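Local atomic coordinates of aspartate aminotransferase, mitochondrial (Trypanosoma brucei brucei, PDB entry 4W5K), a protein that probably catalyses the pyridoxal-phosphate-dependent exchange of amino groups between aspartate and 2-oxoglutarate, working as a homodimer. Residues A[229-232]-A[236-239]; A[143-148]-A[171-176]; A[245-250]-A[294-299]. The protein carries 1 engineered substitution. One frame throughout, in Å; residues are numbered along the deposited sequence.

Interaction 1: residues A[229-232]-A[236-239]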
loop_
_atom_site.group_PDB
_atom_site.type_symbol
_atom_site.label_atom_id
_atom_site.label_comp_id
_atom_site.label_asym_id
_atom_site.label_seq_id
_atom_site.Cartn_x
_atom_site.Cartn_y
_atom_site.Cartn_z
ATOM N N HIS A 229 25.660 -13.521 0.708
ATOM C CA HIS A 229 27.053 -13.437 1.128
ATOM C C HIS A 229 27.168 -12.560 2.403
ATOM O O HIS A 229 27.957 -12.857 3.327
ATOM C CB HIS A 229 27.903 -12.882 -0.022
ATOM C CG HIS A 229 29.374 -12.878 0.241
ATOM N ND1 HIS A 229 30.138 -14.028 0.255
ATOM C CD2 HIS A 229 30.233 -11.855 0.459
ATOM C CE1 HIS A 229 31.401 -13.714 0.486
ATOM N NE2 HIS A 229 31.485 -12.399 0.611
ATOM N N LEU A 230 26.376 -11.490 2.450
ATOM C CA LEU A 230 26.469 -10.549 3.573
ATOM C C LEU A 230 25.826 -11.077 4.842
ATOM O O LEU A 230 26.221 -10.682 5.950
ATOM C CB LEU A 230 25.818 -9.210 3.222
ATOM C CG LEU A 230 26.712 -8.257 2.437
ATOM C CD1 LEU A 230 25.855 -7.184 1.764
ATOM C CD2 LEU A 230 27.796 -7.670 3.327
ATOM N N VAL A 231 24.826 -11.942 4.714
ATOM C CA VAL A 231 24.014 -12.231 5.911
ATOM C C VAL A 231 24.847 -12.945 6.999
ATOM O O VAL A 231 24.524 -12.856 8.189
ATOM C CB VAL A 231 22.734 -13.038 5.538
ATOM C CG1 VAL A 231 23.060 -14.492 5.243
ATOM C CG2 VAL A 231 21.677 -12.922 6.655
ATOM N N ASP A 232 25.958 -13.580 6.611
ATOM C CA ASP A 232 26.859 -14.218 7.586
ATOM C C ASP A 232 28.012 -13.326 8.059
ATOM O O ASP A 232 28.782 -13.723 8.931
ATOM C CB ASP A 232 27.473 -15.508 7.012
ATOM C CG ASP A 232 26.682 -16.076 5.842
ATOM O OD1 ASP A 232 26.930 -15.639 4.696
ATOM O OD2 ASP A 232 25.824 -16.966 6.064
ATOM N N ASN A 236 23.699 -6.968 11.362
ATOM C CA ASN A 236 22.408 -6.639 10.761
ATOM C C ASN A 236 22.538 -6.352 9.278
ATOM O O ASN A 236 23.325 -5.482 8.883
ATOM C CB ASN A 236 21.774 -5.412 11.437
ATOM C CG ASN A 236 21.615 -5.575 12.931
ATOM O OD1 ASN A 236 22.408 -5.048 13.715
ATOM N ND2 ASN A 236 20.593 -6.307 13.337
ATOM N N LEU A 237 21.752 -7.079 8.477
ATOM C CA LEU A 237 21.565 -6.838 7.051
ATOM C C LEU A 237 20.086 -6.541 6.751
ATOM O O LEU A 237 19.212 -7.204 7.297
ATOM C CB LEU A 237 22.022 -8.060 6.245
ATOM C CG LEU A 237 21.444 -8.235 4.832
ATOM C CD1 LEU A 237 22.125 -7.257 3.857
ATOM C CD2 LEU A 237 21.635 -9.684 4.343
ATOM N N ILE A 238 19.815 -5.551 5.899
ATOM C CA ILE A 238 18.446 -5.249 5.476
ATOM C C ILE A 238 18.317 -5.604 4.001
ATOM O O ILE A 238 19.224 -5.310 3.227
ATOM C CB ILE A 238 18.084 -3.761 5.662
ATOM C CG1 ILE A 238 18.400 -3.309 7.086
ATOM C CG2 ILE A 238 16.583 -3.504 5.348
ATOM C CD1 ILE A 238 19.551 -2.368 7.154
ATOM N N VAL A 239 17.202 -6.228 3.619
ATOM C CA VAL A 239 16.960 -6.536 2.212
ATOM C C VAL A 239 15.552 -6.091 1.819
ATOM O O VAL A 239 14.587 -6.498 2.471
ATOM C CB VAL A 239 17.090 -8.041 1.902
ATOM C CG1 VAL A 239 16.905 -8.282 0.391
ATOM C CG2 VAL A 239 18.466 -8.578 2.342
#
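The backbone N of Leu237 is held by a hydrogen bond to Ser260 OG, and the backbone of Leu237 also pairs with that of Ser260. So held, the residue presents its side chain to Leu230 and Val231. The chain has come through the helical part of a beta-alpha-beta crossover and is about to enter strand 238-242, which lies parallel to strand 205-210 in the large sheet. Leu237 bridges this turn with its two methyl branches. Leu237 CD2 does the closer work, lying 3.7 Å from Val231 CB and 3.8 Å from Val231 CA, so that it sits against the root of the valine more than against its ends. Val231 CG2 follows at 4.0 Å from the same Leu237 CD2. The two side chains run nearly perpendicular to each other. Leu237 CD1, the other branch, meets Leu230 CB at 4.2 Å. Leucine suits the place because its fork touches both neighbours at once, while the beta-branched valine keeps a compact apolar surface close to the backbone. With Leu237 CG swung away from its own N (chi1 158°), the fork is carried over to the helix. Pro206 packs on Leu230 and Leu237, Phe80 of helix 69-80 packs on Val231 and Leu237, and His229 stacks on Phe225 of the malate pocket. All three residues that meet are buried and wholly apolar at their points of contact, which implies that shape and exclusion of water, not directional bonding, join segment 229-232 to the approach of strand 238-242.

Interaction 2: residues A[143-148]-A[171-176]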
loop_
_atom_site.group_PDB
_atom_site.type_symbol
_atom_site.label_atom_id
_atom_site.label_comp_id
_atom_site.label_asym_id
_atom_site.label_seq_id
_atom_site.Cartn_x
_atom_site.Cartn_y
_atom_site.Cartn_z
ATOM N N THR A 143 23.579 10.147 0.509
ATOM C CA THR A 143 24.838 10.770 0.118
ATOM C C THR A 143 25.631 9.801 -0.768
ATOM O O THR A 143 25.595 8.594 -0.565
ATOM C CB THR A 143 25.642 11.194 1.352
ATOM O OG1 THR A 143 26.704 12.070 0.968
ATOM C CG2 THR A 143 26.201 9.992 2.076
ATOM N N PRO A 144 26.334 10.332 -1.775
ATOM C CA PRO A 144 26.896 9.386 -2.754
ATOM C C PRO A 144 28.206 8.684 -2.388
ATOM O O PRO A 144 29.021 9.218 -1.613
ATOM C CB PRO A 144 27.121 10.276 -3.981
ATOM C CG PRO A 144 27.424 11.615 -3.386
ATOM C CD PRO A 144 26.443 11.727 -2.233
ATOM N N TYR A 145 28.404 7.496 -2.971
ATOM C CA TYR A 145 29.736 6.889 -3.112
ATOM C C TYR A 145 30.041 6.690 -4.590
ATOM O O TYR A 145 29.133 6.481 -5.399
ATOM C CB TYR A 145 29.864 5.551 -2.360
ATOM C CG TYR A 145 28.851 4.453 -2.680
ATOM C CD1 TYR A 145 28.943 3.696 -3.845
ATOM C CD2 TYR A 145 27.842 4.130 -1.777
ATOM C CE1 TYR A 145 28.031 2.668 -4.121
ATOM C CE2 TYR A 145 26.925 3.105 -2.045
ATOM C CZ TYR A 145 27.021 2.383 -3.210
ATOM O OH TYR A 145 26.124 1.375 -3.473
ATOM N N SER A 146 31.321 6.756 -4.931
ATOM C CA SER A 146 31.756 6.527 -6.295
ATOM C C SER A 146 31.288 5.164 -6.775
ATOM O O SER A 146 31.370 4.170 -6.047
ATOM C CB SER A 146 33.276 6.632 -6.388
ATOM O OG SER A 146 33.735 7.915 -5.999
ATOM N N TYR A 147 30.773 5.112 -7.996
ATOM C CA TYR A 147 30.207 3.871 -8.510
ATOM C C TYR A 147 30.269 3.840 -10.021
ATOM O O TYR A 147 30.933 2.981 -10.604
ATOM C CB TYR A 147 28.744 3.685 -8.039
ATOM C CG TYR A 147 28.167 2.352 -8.457
ATOM C CD1 TYR A 147 28.461 1.195 -7.744
ATOM C CD2 TYR A 147 27.336 2.249 -9.570
ATOM C CE1 TYR A 147 27.947 -0.032 -8.126
ATOM C CE2 TYR A 147 26.810 1.009 -9.974
ATOM C CZ TYR A 147 27.131 -0.124 -9.238
ATOM O OH TYR A 147 26.626 -1.355 -9.580
ATOM N N TYR A 148 29.586 4.782 -10.664
ATOM C CA TYR A 148 29.531 4.787 -12.137
ATOM C C TYR A 148 30.662 5.598 -12.765
ATOM O O TYR A 148 30.969 6.719 -12.338
ATOM C CB TYR A 148 28.177 5.329 -12.605
ATOM C CG TYR A 148 28.010 5.403 -14.108
ATOM C CD1 TYR A 148 27.781 4.257 -14.859
ATOM C CD2 TYR A 148 28.054 6.622 -14.772
ATOM C CE1 TYR A 148 27.610 4.326 -16.240
ATOM C CE2 TYR A 148 27.872 6.702 -16.126
ATOM C CZ TYR A 148 27.655 5.541 -16.863
ATOM O OH TYR A 148 27.495 5.603 -18.238
ATOM N N SER A 171 28.168 3.286 9.078
ATOM C CA SER A 171 27.317 3.932 8.086
ATOM C C SER A 171 26.347 2.927 7.465
ATOM O O SER A 171 26.659 1.738 7.309
ATOM C CB SER A 171 28.168 4.597 6.990
ATOM O OG SER A 171 28.915 5.691 7.507
ATOM N N VAL A 172 25.154 3.393 7.112
ATOM C CA VAL A 172 24.231 2.557 6.349
ATOM C C VAL A 172 24.609 2.657 4.853
ATOM O O VAL A 172 24.761 3.766 4.319
ATOM C CB VAL A 172 22.772 2.970 6.591
ATOM C CG1 VAL A 172 21.820 2.108 5.763
ATOM C CG2 VAL A 172 22.458 2.870 8.093
ATOM N N ILE A 173 24.775 1.517 4.187
ATOM C CA ILE A 173 25.264 1.511 2.806
ATOM C C ILE A 173 24.244 0.830 1.917
ATOM O O ILE A 173 24.020 -0.371 2.047
ATOM C CB ILE A 173 26.600 0.757 2.669
ATOM C CG1 ILE A 173 27.646 1.269 3.681
ATOM C CG2 ILE A 173 27.145 0.832 1.215
ATOM C CD1 ILE A 173 28.142 2.700 3.437
ATOM N N LEU A 174 23.621 1.618 1.046
ATOM C CA LEU A 174 22.630 1.132 0.080
ATOM C C LEU A 174 23.319 0.543 -1.152
ATOM O O LEU A 174 24.115 1.238 -1.776
ATOM C CB LEU A 174 21.725 2.285 -0.344
ATOM C CG LEU A 174 20.564 1.995 -1.297
ATOM C CD1 LEU A 174 19.585 1.052 -0.609
ATOM C CD2 LEU A 174 19.886 3.322 -1.624
ATOM N N VAL A 175 23.007 -0.707 -1.493
ATOM C CA VAL A 175 23.597 -1.336 -2.690
ATOM C C VAL A 175 22.498 -2.017 -3.500
ATOM O O VAL A 175 21.554 -2.558 -2.922
ATOM C CB VAL A 175 24.699 -2.374 -2.339
ATOM C CG1 VAL A 175 25.898 -1.707 -1.625
ATOM C CG2 VAL A 175 24.136 -3.555 -1.520
ATOM N N HIS A 176 22.630 -1.997 -4.826
ATOM C CA HIS A 176 21.675 -2.721 -5.689
ATOM C C HIS A 176 22.199 -4.163 -5.850
ATOM O O HIS A 176 23.365 -4.345 -6.180
ATOM C CB HIS A 176 21.552 -2.073 -7.074
ATOM C CG HIS A 176 21.068 -0.651 -7.067
ATOM N ND1 HIS A 176 20.191 -0.172 -8.023
ATOM C CD2 HIS A 176 21.352 0.396 -6.252
ATOM C CE1 HIS A 176 19.956 1.110 -7.793
ATOM N NE2 HIS A 176 20.647 1.480 -6.725
HETATM O O HOH W 1 24.716 0.037 -5.659
HETATM O O HOH W 2 25.062 -2.070 -7.272
#
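Ile173 opens the contact with Tyr145 in the large sheet of the aminotransferase fold, where strand 120-124 runs between strands 141-149 and 172-176. The tyrosine therefore has to span a whole strand, and its length suits the task. The short segments 143-145 and 172-176 make an angle of 61°, in keeping with the twist of the sheet. Ile173 CG2 lies 4.0 Å from Tyr145 CE2, giving the ring an apolar neighbour beside Cys163 of helix 157-166. At Leu174 it is the backbone that matters: Tyr145 OH donates to Leu174 O at 2.6 Å, in the carbonyl plane and with a C=O...donor angle of 148°, while the leucine side chain packs on His131 and Phe135 of helix 129-137. The ring meets this oxygen with its edge. Tyr145 CG stands between the backbone N and the carbonyl carbon (chi1 55°), a setting that sends the ring across the sheet. Val175 follows, its CG1 3.6 Å from Tyr145 OH, shielding the hydroxyl with a methyl. His176, which touches pyridoxal phosphate, joins through solvent. One water takes a bond from His176 N and gives one to Tyr145 OH, so the hydroxyl both donates and accepts. A second water donates to His176 O at 3.0 Å and to Tyr147 OH at 2.9 Å.

Interaction 3: residues A[245-250]-A[294-299]. Engineered in segment 245-250: Ala245 (natural residue Lys).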
loop_
_atom_site.group_PDB
_atom_site.type_symbol
_atom_site.label_atom_id
_atom_site.label_comp_id
_atom_site.label_asym_id
_atom_site.label_seq_id
_atom_site.Cartn_x
_atom_site.Cartn_y
_atom_site.Cartn_z
ATOM N N ALA A 245 9.087 -7.056 -11.049
ATOM C CA ALA A 245 9.603 -7.494 -12.346
ATOM C C ALA A 245 9.665 -9.024 -12.480
ATOM O O ALA A 245 9.336 -9.574 -13.551
ATOM C CB ALA A 245 10.977 -6.879 -12.587
ATOM N N ASN A 246 10.137 -9.725 -11.449
ATOM C CA ASN A 246 10.405 -11.147 -11.652
ATOM C C ASN A 246 9.145 -12.011 -11.683
ATOM O O ASN A 246 9.180 -13.138 -12.191
ATOM C CB ASN A 246 11.451 -11.702 -10.633
ATOM C CG ASN A 246 11.050 -11.565 -9.190
ATOM O OD1 ASN A 246 9.950 -11.151 -8.866
ATOM N ND2 ASN A 246 11.982 -11.927 -8.298
ATOM N N PHE A 247 8.020 -11.474 -11.204
ATOM C CA PHE A 247 6.728 -12.155 -11.435
ATOM C C PHE A 247 5.796 -11.372 -12.352
ATOM O O PHE A 247 4.663 -11.807 -12.626
ATOM C CB PHE A 247 6.026 -12.424 -10.105
ATOM C CG PHE A 247 6.587 -13.591 -9.328
ATOM C CD1 PHE A 247 7.612 -13.393 -8.398
ATOM C CD2 PHE A 247 6.056 -14.870 -9.502
ATOM C CE1 PHE A 247 8.129 -14.458 -7.658
ATOM C CE2 PHE A 247 6.558 -15.956 -8.778
ATOM C CZ PHE A 247 7.602 -15.742 -7.843
ATOM N N GLY A 248 6.259 -10.225 -12.845
ATOM C CA GLY A 248 5.421 -9.383 -13.684
ATOM C C GLY A 248 4.211 -8.822 -12.912
ATOM O O GLY A 248 3.161 -8.568 -13.502
ATOM N N LEU A 249 4.382 -8.643 -11.608
ATOM C CA LEU A 249 3.260 -8.250 -10.723
ATOM C C LEU A 249 3.239 -6.774 -10.379
ATOM O O LEU A 249 2.519 -6.378 -9.443
ATOM C CB LEU A 249 3.295 -9.050 -9.413
ATOM C CG LEU A 249 2.875 -10.517 -9.506
ATOM C CD1 LEU A 249 3.225 -11.227 -8.205
ATOM C CD2 LEU A 249 1.383 -10.654 -9.818
ATOM N N TYR A 250 3.983 -5.971 -11.141
ATOM C CA TYR A 250 4.155 -4.528 -10.925
ATOM C C TYR A 250 3.025 -3.817 -10.170
ATOM O O TYR A 250 3.195 -3.399 -9.004
ATOM C CB TYR A 250 4.348 -3.837 -12.287
ATOM C CG TYR A 250 5.482 -4.403 -13.132
ATOM C CD1 TYR A 250 6.799 -3.974 -12.935
ATOM C CD2 TYR A 250 5.236 -5.319 -14.155
ATOM C CE1 TYR A 250 7.842 -4.477 -13.715
ATOM C CE2 TYR A 250 6.285 -5.813 -14.950
ATOM C CZ TYR A 250 7.570 -5.392 -14.713
ATOM O OH TYR A 250 8.598 -5.866 -15.487
ATOM N N SER A 294 2.966 -16.942 -3.326
ATOM C CA SER A 294 2.937 -18.077 -2.404
ATOM C C SER A 294 2.506 -19.372 -3.114
ATOM O O SER A 294 3.079 -20.454 -2.888
ATOM C CB SER A 294 2.019 -17.755 -1.212
ATOM O OG SER A 294 1.901 -18.873 -0.350
ATOM N N SER A 295 1.513 -19.249 -3.990
ATOM C CA SER A 295 0.995 -20.371 -4.752
ATOM C C SER A 295 2.066 -20.950 -5.672
ATOM O O SER A 295 2.228 -22.163 -5.777
ATOM C CB SER A 295 -0.211 -19.929 -5.567
ATOM O OG SER A 295 -0.624 -20.944 -6.467
ATOM N N ILE A 296 2.790 -20.064 -6.335
ATOM C CA ILE A 296 3.799 -20.523 -7.281
ATOM C C ILE A 296 4.953 -21.183 -6.549
ATOM O O ILE A 296 5.368 -22.271 -6.919
ATOM C CB ILE A 296 4.314 -19.380 -8.162
ATOM C CG1 ILE A 296 3.227 -18.965 -9.161
ATOM C CG2 ILE A 296 5.578 -19.808 -8.896
ATOM C CD1 ILE A 296 3.498 -17.634 -9.897
ATOM N N LEU A 297 5.446 -20.555 -5.486
ATOM C CA LEU A 297 6.665 -21.039 -4.838
ATOM C C LEU A 297 6.426 -22.317 -4.032
ATOM O O LEU A 297 7.357 -23.086 -3.794
ATOM C CB LEU A 297 7.264 -19.955 -3.948
ATOM C CG LEU A 297 7.861 -18.781 -4.727
ATOM C CD1 LEU A 297 8.334 -17.683 -3.761
ATOM C CD2 LEU A 297 8.992 -19.254 -5.697
ATOM N N LYS A 298 5.178 -22.575 -3.646
ATOM C CA LYS A 298 4.881 -23.839 -2.952
ATOM C C LYS A 298 4.536 -25.003 -3.890
ATOM O O LYS A 298 4.305 -26.126 -3.437
ATOM C CB LYS A 298 3.740 -23.628 -1.939
ATOM C CG LYS A 298 4.202 -22.803 -0.733
ATOM C CD LYS A 298 3.077 -22.471 0.226
ATOM C CE LYS A 298 3.463 -22.845 1.659
ATOM N NZ LYS A 298 4.671 -22.109 2.164
ATOM N N ASP A 299 4.507 -24.752 -5.192
ATOM C CA ASP A 299 4.155 -25.787 -6.139
ATOM C C ASP A 299 5.340 -26.088 -7.058
ATOM O O ASP A 299 5.741 -25.222 -7.819
ATOM C CB ASP A 299 2.944 -25.361 -6.962
ATOM C CG ASP A 299 2.448 -26.468 -7.886
ATOM O OD1 ASP A 299 1.563 -27.237 -7.468
ATOM O OD2 ASP A 299 2.936 -26.583 -9.027
#
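Phe247 reaches from the loop between strands 238-242 and 255-260 of the fold-type I pyridoxal-phosphate-dependent transferase fold to the last turn of helix 287-297. Its CB points toward that helix, and CG, anti to the carbonyl carbon (chi1 -77°), carries the ring to the helix, which it meets with an edge. Along that edge Phe247 CD2 comes first, 3.8 Å from Ile296 CD1. Phe247 CE2 lies 3.7 Å from the same Ile296 CD1 and 4.0 Å from Ile296 CG2, which sits in the plane of the ring. Isoleucine suits the spot because both of its branches can reach one aromatic edge. Trp306 of helix 300-331 stacks with the Phe247 ring and also packs on Ile296 and Leu297, so loop and both helices meet in one mixed aromatic and aliphatic cluster. Ala245, two residues before the phenylalanine, is engineered in place of a lysine that, as in relatives, probably bonds to the cofactor. Farther along the loop, Tyr250 meets Tyr62 of the second subunit edge-to-face, and Leu249 packs on Met60 of that subunit. At the tip of the phenylalanine, Phe247 CZ ends 4.3 Å from Leu297 CD2, near the ring plane.

Overall arrangement
From the N terminus, interaction 2 comes first, closing a loop of 22 residues that includes helix 157-166 and joining strands 141-149 and 172-176 across the one between them. Interaction 1 follows with a short link of three residues, leading helix 225-230 into strand 238-242 of the same sheet; its nearest atoms are about 5 Å from those of interaction 2. Interaction 3 closes last, over 43 residues, tying the loop after strand 238-242 to helix 287-297. The three lie in series, so none nests or crosses. The centres of interactions 2 and 3 are 29 Å apart, on opposite sides of the chain's centre, and both lie near the cofactor pocket.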